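Local coordinates for protein endoglucanase (Uncultured bacterium, PDB 3X17) that hydrolyses internal beta-1,4-glucosidic bonds of cellulose as a family 9 endoglucanase, probably within its (alpha/alpha)6 barrel domain, at residues H149-Y154 and G165-A170; Y154-D159 and R264-R269; G181-T186 and Y244-G249. All blocks are in the same frame, centred on the assembly; numbering follows the deposited sequence.

Contact 1: H149-Y154 and G165-A170. With ZN (zinc ion), chain C.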
loop_
_atom_site.group_PDB
_atom_site.type_symbol
_atom_site.label_atom_id
_atom_site.label_comp_id
_atom_site.label_asym_id
_atom_site.label_seq_id
_atom_site.Cartn_x
_atom_site.Cartn_y
_atom_site.Cartn_z
ATOM N N HIS A 149 18.806 10.106 -13.669
ATOM C CA HIS A 149 18.402 8.973 -14.485
ATOM C C HIS A 149 17.724 9.501 -15.733
ATOM O O HIS A 149 16.840 8.854 -16.313
ATOM C CB HIS A 149 17.442 8.046 -13.710
ATOM C CG HIS A 149 18.068 7.418 -12.499
ATOM N ND1 HIS A 149 17.550 7.567 -11.233
ATOM C CD2 HIS A 149 19.212 6.700 -12.355
ATOM C CE1 HIS A 149 18.318 6.933 -10.361
ATOM N NE2 HIS A 149 19.341 6.407 -11.015
ATOM N N HIS A 150 18.254 10.609 -16.230
ATOM C CA HIS A 150 17.823 11.127 -17.518
ATOM C C HIS A 150 18.225 10.253 -18.711
ATOM O O HIS A 150 17.763 10.491 -19.836
ATOM C CB HIS A 150 18.320 12.555 -17.731
ATOM C CG HIS A 150 17.623 13.264 -18.852
ATOM N ND1 HIS A 150 18.170 13.381 -20.113
ATOM C CD2 HIS A 150 16.379 13.789 -18.934
ATOM C CE1 HIS A 150 17.331 14.039 -20.895
ATOM N NE2 HIS A 150 16.233 14.291 -20.205
ATOM N N GLU A 151 19.083 9.255 -18.482
ATOM C CA GLU A 151 19.453 8.339 -19.578
ATOM C C GLU A 151 18.668 7.024 -19.620
ATOM O O GLU A 151 19.080 6.077 -20.293
ATOM C CB GLU A 151 20.976 8.085 -19.600
ATOM C CG GLU A 151 21.833 9.346 -19.785
ATOM C CD GLU A 151 21.393 10.172 -20.999
ATOM O OE1 GLU A 151 21.272 9.581 -22.094
ATOM O OE2 GLU A 151 21.147 11.395 -20.853
ATOM N N ASP A 152 17.545 6.947 -18.905
ATOM C CA ASP A 152 16.769 5.683 -18.820
ATOM C C ASP A 152 16.087 5.457 -20.171
ATOM O O ASP A 152 15.325 6.320 -20.600
ATOM C CB ASP A 152 15.659 5.804 -17.748
ATOM C CG ASP A 152 16.180 5.738 -16.309
ATOM O OD1 ASP A 152 17.386 5.475 -16.094
ATOM O OD2 ASP A 152 15.368 5.955 -15.368
ATOM N N GLY A 153 16.288 4.321 -20.845
ATOM C CA GLY A 153 17.385 3.389 -20.636
ATOM C C GLY A 153 17.627 2.577 -21.904
ATOM O O GLY A 153 17.035 2.832 -22.951
ATOM N N TYR A 154 18.528 1.614 -21.824
ATOM C CA TYR A 154 19.002 0.900 -23.013
ATOM C C TYR A 154 18.442 -0.515 -22.999
ATOM O O TYR A 154 18.481 -1.188 -21.967
ATOM C CB TYR A 154 20.547 0.850 -22.999
ATOM C CG TYR A 154 21.162 2.217 -23.189
ATOM C CD1 TYR A 154 21.299 3.094 -22.112
ATOM C CD2 TYR A 154 21.406 2.715 -24.472
ATOM C CE1 TYR A 154 21.843 4.362 -22.284
ATOM C CE2 TYR A 154 21.928 3.982 -24.656
ATOM C CZ TYR A 154 22.118 4.812 -23.570
ATOM O OH TYR A 154 22.583 6.096 -23.778
ATOM N N GLY A 165 21.142 -2.729 -26.610
ATOM C CA GLY A 165 21.954 -1.517 -26.634
ATOM C C GLY A 165 21.221 -0.305 -27.196
ATOM O O GLY A 165 21.697 0.819 -27.068
ATOM N N THR A 166 20.025 -0.515 -27.738
ATOM C CA THR A 166 19.227 0.603 -28.191
ATOM C C THR A 166 18.770 1.488 -27.037
ATOM O O THR A 166 18.330 0.987 -25.991
ATOM C CB THR A 166 18.012 0.117 -29.001
ATOM O OG1 THR A 166 18.477 -0.642 -30.131
ATOM C CG2 THR A 166 17.165 1.309 -29.493
ATOM N N ARG A 167 18.851 2.801 -27.244
ATOM C CA ARG A 167 18.275 3.766 -26.325
ATOM C C ARG A 167 16.761 3.902 -26.493
ATOM O O ARG A 167 16.269 4.276 -27.550
ATOM C CB ARG A 167 18.911 5.152 -26.491
ATOM C CG ARG A 167 18.206 6.233 -25.622
ATOM C CD ARG A 167 18.475 6.068 -24.120
ATOM N NE ARG A 167 17.428 6.673 -23.286
ATOM C CZ ARG A 167 17.326 7.976 -23.024
ATOM N NH1 ARG A 167 18.248 8.816 -23.469
ATOM N NH2 ARG A 167 16.332 8.440 -22.278
ATOM N N LEU A 168 16.036 3.662 -25.408
ATOM C CA LEU A 168 14.589 3.923 -25.351
ATOM C C LEU A 168 14.388 5.131 -24.481
ATOM O O LEU A 168 15.048 5.257 -23.456
ATOM C CB LEU A 168 13.863 2.752 -24.662
ATOM C CG LEU A 168 13.687 1.505 -25.520
ATOM C CD1 LEU A 168 12.437 0.740 -25.030
ATOM C CD2 LEU A 168 13.581 1.857 -27.015
ATOM N N GLU A 169 13.407 5.966 -24.809
ATOM C CA GLU A 169 13.060 7.017 -23.883
ATOM C C GLU A 169 12.056 6.506 -22.864
ATOM O O GLU A 169 10.856 6.406 -23.154
ATOM C CB GLU A 169 12.535 8.272 -24.587
ATOM C CG GLU A 169 12.407 9.427 -23.580
ATOM C CD GLU A 169 12.273 10.774 -24.236
ATOM O OE1 GLU A 169 13.161 11.131 -25.024
ATOM O OE2 GLU A 169 11.313 11.506 -23.915
ATOM N N ALA A 170 12.560 6.136 -21.692
ATOM C CA ALA A 170 11.768 5.439 -20.674
ATOM C C ALA A 170 12.103 6.128 -19.373
ATOM O O ALA A 170 12.286 5.532 -18.331
ATOM C CB ALA A 170 12.147 3.950 -20.625
HETATM ZN ZN ZN C . 15.631 8.291 -10.797
HETATM O O HOH W 1 21.000 8.079 -24.476
#
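With CG anti to the backbone N (chi1 174°) and a sharp bend at chi2 (71°), Arg167 folds its chain back across Tyr154 and lays its guanidinium over the turn formed by His149 to Asp152. Tyr154 keeps CG beside its own backbone N, which stands its ring under the arginine: CD of Arg167 rests over one face, 4.1 Å from the ring centroid, a CH-pi contact. Gly165 O lies at the edge of that ring, near its plane, 3.2 Å from Tyr154 CD2. Arg167 NH2 donates to Asp152 O at 2.9 Å, from above the carbonyl plane. Ala170 N reaches Asp152 O from the opposite face at 3.0 Å, giving it two donors. Within its own segment, Arg167 NE bonds Leu168 O (2.8 Å), so the guanidinium bonds carbonyls of both segments. Glu151 OE1 sits 3.4 Å from Arg167 NH1, well out of the guanidinium plane; this salt bridge works by charge alone, and a water held by OE1, NH1 and Tyr154 OH links the three groups. Leu168 N bonds Gly153 O nearly straight (2.8 Å, 167°), while the return bond from Gly153 N to Leu168 O is weak. Asp152 turns its carboxylate to Lys182 and Arg265, and His149 ND1 binds zinc at 2.1 Å, alongside Cys132, Asp148 and His175. The chemistry implies two loop segments joined by backbone bonds and by one arginine that donates to carbonyls of both, its charge probably balanced in part by Glu151, next to a metal site whose cysteine, aspartate and histidine ligands are consistent with a structural zinc.

Contact 2: Y154-D159 and R264-R269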
loop_
_atom_site.group_PDB
_atom_site.type_symbol
_atom_site.label_atom_id
_atom_site.label_comp_id
_atom_site.label_asym_id
_atom_site.label_seq_id
_atom_site.Cartn_x
_atom_site.Cartn_y
_atom_site.Cartn_z
ATOM N N TYR A 154 18.528 1.614 -21.824
ATOM C CA TYR A 154 19.002 0.900 -23.013
ATOM C C TYR A 154 18.442 -0.515 -22.999
ATOM O O TYR A 154 18.481 -1.188 -21.967
ATOM C CB TYR A 154 20.547 0.850 -22.999
ATOM C CG TYR A 154 21.162 2.217 -23.189
ATOM C CD1 TYR A 154 21.299 3.094 -22.112
ATOM C CD2 TYR A 154 21.406 2.715 -24.472
ATOM C CE1 TYR A 154 21.843 4.362 -22.284
ATOM C CE2 TYR A 154 21.928 3.982 -24.656
ATOM C CZ TYR A 154 22.118 4.812 -23.570
ATOM O OH TYR A 154 22.583 6.096 -23.778
ATOM N N VAL A 155 17.978 -0.982 -24.145
ATOM C CA VAL A 155 17.377 -2.313 -24.237
ATOM C C VAL A 155 18.391 -3.391 -23.906
ATOM O O VAL A 155 19.450 -3.438 -24.527
ATOM C CB VAL A 155 16.839 -2.580 -25.646
ATOM C CG1 VAL A 155 16.278 -3.984 -25.727
ATOM C CG2 VAL A 155 15.771 -1.541 -26.008
ATOM N N LEU A 156 18.061 -4.277 -22.967
ATOM C CA LEU A 156 18.988 -5.316 -22.565
ATOM C C LEU A 156 19.134 -6.455 -23.575
ATOM O O LEU A 156 20.251 -6.813 -23.910
ATOM C CB LEU A 156 18.685 -5.857 -21.170
ATOM C CG LEU A 156 19.703 -6.911 -20.692
ATOM C CD1 LEU A 156 21.089 -6.277 -20.544
ATOM C CD2 LEU A 156 19.290 -7.533 -19.371
ATOM N N VAL A 157 18.023 -7.017 -24.056
ATOM C CA VAL A 157 18.088 -8.118 -25.025
ATOM C C VAL A 157 17.417 -7.813 -26.360
ATOM O O VAL A 157 16.454 -7.047 -26.412
ATOM C CB VAL A 157 17.573 -9.483 -24.451
ATOM C CG1 VAL A 157 18.088 -9.718 -23.020
ATOM C CG2 VAL A 157 16.061 -9.604 -24.556
ATOM N N ASP A 158 17.934 -8.404 -27.442
ATOM C CA ASP A 158 17.335 -8.228 -28.771
ATOM C C ASP A 158 15.860 -8.597 -28.726
ATOM O O ASP A 158 15.472 -9.595 -28.128
ATOM C CB ASP A 158 17.996 -9.135 -29.819
ATOM C CG ASP A 158 19.440 -8.748 -30.133
ATOM O OD1 ASP A 158 19.923 -7.669 -29.705
ATOM O OD2 ASP A 158 20.116 -9.586 -30.757
ATOM N N ASP A 159 15.046 -7.843 -29.442
ATOM C CA ASP A 159 13.698 -8.279 -29.668
ATOM C C ASP A 159 13.362 -7.787 -31.053
ATOM O O ASP A 159 14.194 -7.173 -31.702
ATOM C CB ASP A 159 12.723 -7.776 -28.565
ATOM C CG ASP A 159 12.564 -6.241 -28.528
ATOM O OD1 ASP A 159 12.489 -5.597 -29.603
ATOM O OD2 ASP A 159 12.423 -5.691 -27.408
ATOM N N ARG A 264 24.887 3.034 -16.344
ATOM C CA ARG A 264 23.962 2.874 -17.436
ATOM C C ARG A 264 22.779 2.076 -16.895
ATOM O O ARG A 264 22.964 1.202 -16.030
ATOM C CB ARG A 264 24.632 2.108 -18.570
ATOM C CG ARG A 264 23.677 1.710 -19.684
ATOM C CD ARG A 264 24.429 1.381 -20.945
ATOM N NE ARG A 264 24.873 2.607 -21.578
ATOM C CZ ARG A 264 25.111 2.727 -22.876
ATOM N NH1 ARG A 264 24.968 1.687 -23.682
ATOM N NH2 ARG A 264 25.492 3.892 -23.357
ATOM N N ARG A 265 21.567 2.411 -17.344
ATOM C CA ARG A 265 20.374 1.672 -16.923
ATOM C C ARG A 265 19.704 0.993 -18.103
ATOM O O ARG A 265 19.632 1.563 -19.190
ATOM C CB ARG A 265 19.380 2.585 -16.209
ATOM C CG ARG A 265 20.011 3.347 -15.049
ATOM C CD ARG A 265 19.223 3.177 -13.771
ATOM N NE ARG A 265 17.917 3.850 -13.822
ATOM C CZ ARG A 265 17.101 3.892 -12.775
ATOM N NH1 ARG A 265 17.469 3.297 -11.650
ATOM N NH2 ARG A 265 15.972 4.566 -12.817
ATOM N N TYR A 266 19.192 -0.209 -17.853
ATOM C CA TYR A 266 18.743 -1.131 -18.890
ATOM C C TYR A 266 17.266 -1.438 -18.765
ATOM O O TYR A 266 16.708 -1.457 -17.667
ATOM C CB TYR A 266 19.512 -2.452 -18.837
ATOM C CG TYR A 266 20.964 -2.300 -19.214
ATOM C CD1 TYR A 266 21.361 -2.254 -20.551
ATOM C CD2 TYR A 266 21.928 -2.125 -18.232
ATOM C CE1 TYR A 266 22.705 -2.078 -20.892
ATOM C CE2 TYR A 266 23.260 -1.918 -18.559
ATOM C CZ TYR A 266 23.646 -1.914 -19.884
ATOM O OH TYR A 266 24.974 -1.702 -20.170
ATOM N N VAL A 267 16.645 -1.666 -19.913
ATOM C CA VAL A 267 15.233 -2.000 -19.986
ATOM C C VAL A 267 15.164 -3.499 -20.189
ATOM O O VAL A 267 15.694 -4.021 -21.165
ATOM C CB VAL A 267 14.585 -1.279 -21.183
ATOM C CG1 VAL A 267 13.138 -1.725 -21.390
ATOM C CG2 VAL A 267 14.704 0.226 -20.983
ATOM N N TYR A 268 14.645 -4.192 -19.186
ATOM C CA TYR A 268 14.629 -5.652 -19.181
ATOM C C TYR A 268 13.462 -6.186 -20.011
ATOM O O TYR A 268 12.566 -5.428 -20.391
ATOM C CB TYR A 268 14.573 -6.147 -17.740
ATOM C CG TYR A 268 15.880 -5.928 -16.991
ATOM C CD1 TYR A 268 16.268 -4.653 -16.601
ATOM C CD2 TYR A 268 16.801 -6.963 -16.848
ATOM C CE1 TYR A 268 17.457 -4.437 -15.964
ATOM C CE2 TYR A 268 18.005 -6.753 -16.205
ATOM C CZ TYR A 268 18.320 -5.491 -15.768
ATOM O OH TYR A 268 19.525 -5.253 -15.175
ATOM N N ARG A 269 13.464 -7.493 -20.264
ATOM C CA ARG A 269 12.656 -8.080 -21.314
ATOM C C ARG A 269 11.174 -8.066 -20.941
ATOM O O ARG A 269 10.826 -8.019 -19.760
ATOM C CB ARG A 269 13.092 -9.525 -21.539
ATOM C CG ARG A 269 12.691 -10.449 -20.377
ATOM C CD ARG A 269 13.211 -11.853 -20.570
ATOM N NE ARG A 269 14.659 -11.869 -20.675
ATOM C CZ ARG A 269 15.347 -12.794 -21.336
ATOM N NH1 ARG A 269 14.721 -13.822 -21.914
ATOM N NH2 ARG A 269 16.672 -12.708 -21.386
HETATM O O HOH W 2 15.467 -6.288 -22.967
#
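Val267 O takes two donors, Leu156 N at 3.0 Å and a water at 2.9 Å; the water in turn accepts from Val157 N, carrying the pairing on where the strands diverge. Before that point the parallel register is regular: Tyr154 N bonds Arg265 O (2.9 Å), and Val267 N bonds Tyr154 O (2.8 Å). The side chain of Arg264 bends at chi3 (-76°), which sets its guanidinium flat on the Tyr154 ring, centres 3.6 Å apart and planes at 7°, with CZ over the middle of the ring in a cation-pi stack. An alanine in place of Tyr154 would remove that platform, and the guanidinium of Arg264 would probably be set free to turn. Leu156 sets its two methyls against neighbouring aromatic rings: CD1 meets Tyr266 CD1 at 4.0 Å, and CD2 lies 3.5 Å from Tyr268 CE2. Tyr154 and Tyr266 share one face of the sheet, whereas Val155 and Val267 share the other, where Val267 packs on Tyr244 and Leu247. Strand 154-155 is an outermost strand of a four-stranded mixed sheet, parallel to strand 265-271, which pairs antiparallel with strand 243-249 on its other side and leads into helix 272-288.

Contact 3: G181-T186 and Y244-G249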
loop_
_atom_site.group_PDB
_atom_site.type_symbol
_atom_site.label_atom_id
_atom_site.label_comp_id
_atom_site.label_asym_id
_atom_site.label_seq_id
_atom_site.Cartn_x
_atom_site.Cartn_y
_atom_site.Cartn_z
ATOM N N GLY A 181 15.374 1.571 -8.894
ATOM C CA GLY A 181 14.765 0.766 -9.947
ATOM C C GLY A 181 13.310 1.136 -10.183
ATOM O O GLY A 181 12.648 1.693 -9.318
ATOM N N LYS A 182 12.847 0.948 -11.411
ATOM C CA LYS A 182 11.463 1.234 -11.756
ATOM C C LYS A 182 10.890 -0.041 -12.355
ATOM O O LYS A 182 11.540 -0.711 -13.138
ATOM C CB LYS A 182 11.399 2.368 -12.768
ATOM C CG LYS A 182 12.186 3.635 -12.318
ATOM C CD LYS A 182 11.946 4.823 -13.242
ATOM C CE LYS A 182 12.404 4.547 -14.669
ATOM N NZ LYS A 182 12.538 5.846 -15.454
ATOM N N TYR A 183 9.759 -0.478 -11.846
ATOM C CA TYR A 183 9.350 -1.857 -12.101
ATOM C C TYR A 183 7.905 -1.834 -12.515
ATOM O O TYR A 183 7.076 -1.278 -11.808
ATOM C CB TYR A 183 9.461 -2.669 -10.823
ATOM C CG TYR A 183 10.821 -2.710 -10.208
ATOM C CD1 TYR A 183 11.200 -1.737 -9.292
ATOM C CD2 TYR A 183 11.652 -3.820 -10.388
ATOM C CE1 TYR A 183 12.377 -1.826 -8.609
ATOM C CE2 TYR A 183 12.844 -3.938 -9.683
ATOM C CZ TYR A 183 13.223 -2.921 -8.837
ATOM O OH TYR A 183 14.421 -2.999 -8.158
ATOM N N VAL A 184 7.595 -2.408 -13.664
ATOM C CA VAL A 184 6.233 -2.332 -14.162
ATOM C C VAL A 184 5.229 -3.077 -13.250
ATOM O O VAL A 184 4.043 -2.704 -13.166
ATOM C CB VAL A 184 6.122 -2.870 -15.587
ATOM C CG1 VAL A 184 4.645 -3.170 -15.906
ATOM C CG2 VAL A 184 6.645 -1.836 -16.577
ATOM N N THR A 185 5.723 -4.072 -12.520
ATOM C CA THR A 185 4.857 -5.035 -11.860
ATOM C C THR A 185 4.223 -4.375 -10.629
ATOM O O THR A 185 3.032 -4.524 -10.379
ATOM C CB THR A 185 5.656 -6.327 -11.481
ATOM O OG1 THR A 185 6.306 -6.851 -12.660
ATOM C CG2 THR A 185 4.730 -7.400 -10.897
ATOM N N THR A 186 4.988 -3.520 -9.958
ATOM C CA THR A 186 4.480 -2.758 -8.819
ATOM C C THR A 186 3.844 -1.444 -9.257
ATOM O O THR A 186 2.879 -0.993 -8.644
ATOM C CB THR A 186 5.609 -2.444 -7.799
ATOM O OG1 THR A 186 6.776 -2.033 -8.520
ATOM C CG2 THR A 186 5.944 -3.676 -6.926
ATOM N N TYR A 244 7.701 -3.973 -21.235
ATOM C CA TYR A 244 8.962 -4.364 -20.596
ATOM C C TYR A 244 8.789 -4.462 -19.096
ATOM O O TYR A 244 7.912 -3.815 -18.509
ATOM C CB TYR A 244 10.101 -3.372 -20.938
ATOM C CG TYR A 244 10.446 -3.349 -22.414
ATOM C CD1 TYR A 244 11.029 -4.458 -23.028
ATOM C CD2 TYR A 244 10.125 -2.249 -23.210
ATOM C CE1 TYR A 244 11.320 -4.459 -24.387
ATOM C CE2 TYR A 244 10.409 -2.231 -24.572
ATOM C CZ TYR A 244 10.995 -3.346 -25.159
ATOM O OH TYR A 244 11.260 -3.357 -26.517
ATOM N N HIS A 245 9.641 -5.258 -18.467
ATOM C CA HIS A 245 9.390 -5.698 -17.110
ATOM C C HIS A 245 9.837 -4.658 -16.101
ATOM O O HIS A 245 9.184 -4.434 -15.095
ATOM C CB HIS A 245 10.111 -7.010 -16.845
ATOM C CG HIS A 245 10.021 -7.477 -15.431
ATOM N ND1 HIS A 245 8.812 -7.717 -14.802
ATOM C CD2 HIS A 245 10.981 -7.912 -14.580
ATOM C CE1 HIS A 245 9.037 -8.244 -13.611
ATOM N NE2 HIS A 245 10.346 -8.335 -13.436
ATOM N N LYS A 246 10.977 -4.044 -16.349
ATOM C CA LYS A 246 11.567 -3.180 -15.362
ATOM C C LYS A 246 12.789 -2.513 -15.984
ATOM O O LYS A 246 13.201 -2.851 -17.112
ATOM C CB LYS A 246 11.984 -3.991 -14.128
ATOM C CG LYS A 246 13.132 -4.989 -14.411
ATOM C CD LYS A 246 13.679 -5.618 -13.152
ATOM C CE LYS A 246 14.626 -6.780 -13.509
ATOM N NZ LYS A 246 15.391 -7.271 -12.310
ATOM N N LEU A 247 13.292 -1.505 -15.281
ATOM C CA LEU A 247 14.370 -0.687 -15.763
ATOM C C LEU A 247 15.302 -0.427 -14.609
ATOM O O LEU A 247 14.901 0.140 -13.594
ATOM C CB LEU A 247 13.826 0.630 -16.303
ATOM C CG LEU A 247 14.778 1.392 -17.209
ATOM C CD1 LEU A 247 13.949 2.342 -18.095
ATOM C CD2 LEU A 247 15.845 2.140 -16.389
ATOM N N ALA A 248 16.550 -0.840 -14.739
ATOM C CA ALA A 248 17.466 -0.698 -13.605
ATOM C C ALA A 248 18.911 -0.818 -14.063
ATOM O O ALA A 248 19.160 -1.191 -15.201
ATOM C CB ALA A 248 17.154 -1.736 -12.513
ATOM N N GLY A 249 19.837 -0.462 -13.178
ATOM C CA GLY A 249 21.274 -0.643 -13.424
ATOM C C GLY A 249 21.629 -2.104 -13.273
ATOM O O GLY A 249 20.826 -2.888 -12.745
HETATM O O HOH W 3 8.598 -5.361 -12.663
#
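Backbone hydrogen bonds join Lys182 and Leu247 as an antiparallel hydrogen-bonded pair: Lys182 N donates to Leu247 O at 3.1 Å, nearly straight (172°), and Leu247 N returns a bond to Lys182 O at 2.9 Å. Beyond the non-hydrogen-bonded pair of Tyr183 and Lys246, Val184 N bonds His245 O (2.9 Å). One water donates both to that carbonyl and to Thr185 OG1, each at 2.7 Å, and lies over one face of the His245 ring. Among side-chain contacts, Lys246 places CG between its backbone N and carbonyl carbon (chi1 66°) and runs extended beside Tyr183, pointing the same way, with CB 3.8 Å from Tyr183 CD2. Val184 presses CG2 to within 3.0 Å of Tyr244 O, a tight fit. The polar ends bond residues outside the two segments: Thr185 OG1 and His245 ND1 bond the two carboxylate oxygens of Asp274, Lys246 NZ bonds Ser328, and Tyr183 OH bonds Asp179. Tyr183 is the N-cap residue of helix 184-200, so a two-residue strand passes directly into what is probably one of the helices of the (alpha/alpha)6 barrel, just after the Asp-Ala-Gly-Asp sequence characteristic of family 9 glycoside hydrolases.

How the contacts relate
Contacts 1 and 2, with centres 8 Å apart, share Tyr154, whose ring carries Arg167 on one face and Arg264 on the other. They also meet through the backbone, Thr166 O lying 2.7 Å from Val155 N. Contact 3 is nested in the long loop closed by contact 2, their centres 11 Å apart, and both belong to one sheet: Tyr266 N approaches Ala248 O at 2.8 Å. Contacts 1 and 3, centres 12 Å apart, are joined by a salt bridge, Lys182 NZ to Asp152 OD2 (2.8 Å). The zinc that contact 1 helps bind lies about 4 Å, nearest atoms, from the side chain of Arg265 in contact 2, and about 6 Å from that of Lys182 in contact 3.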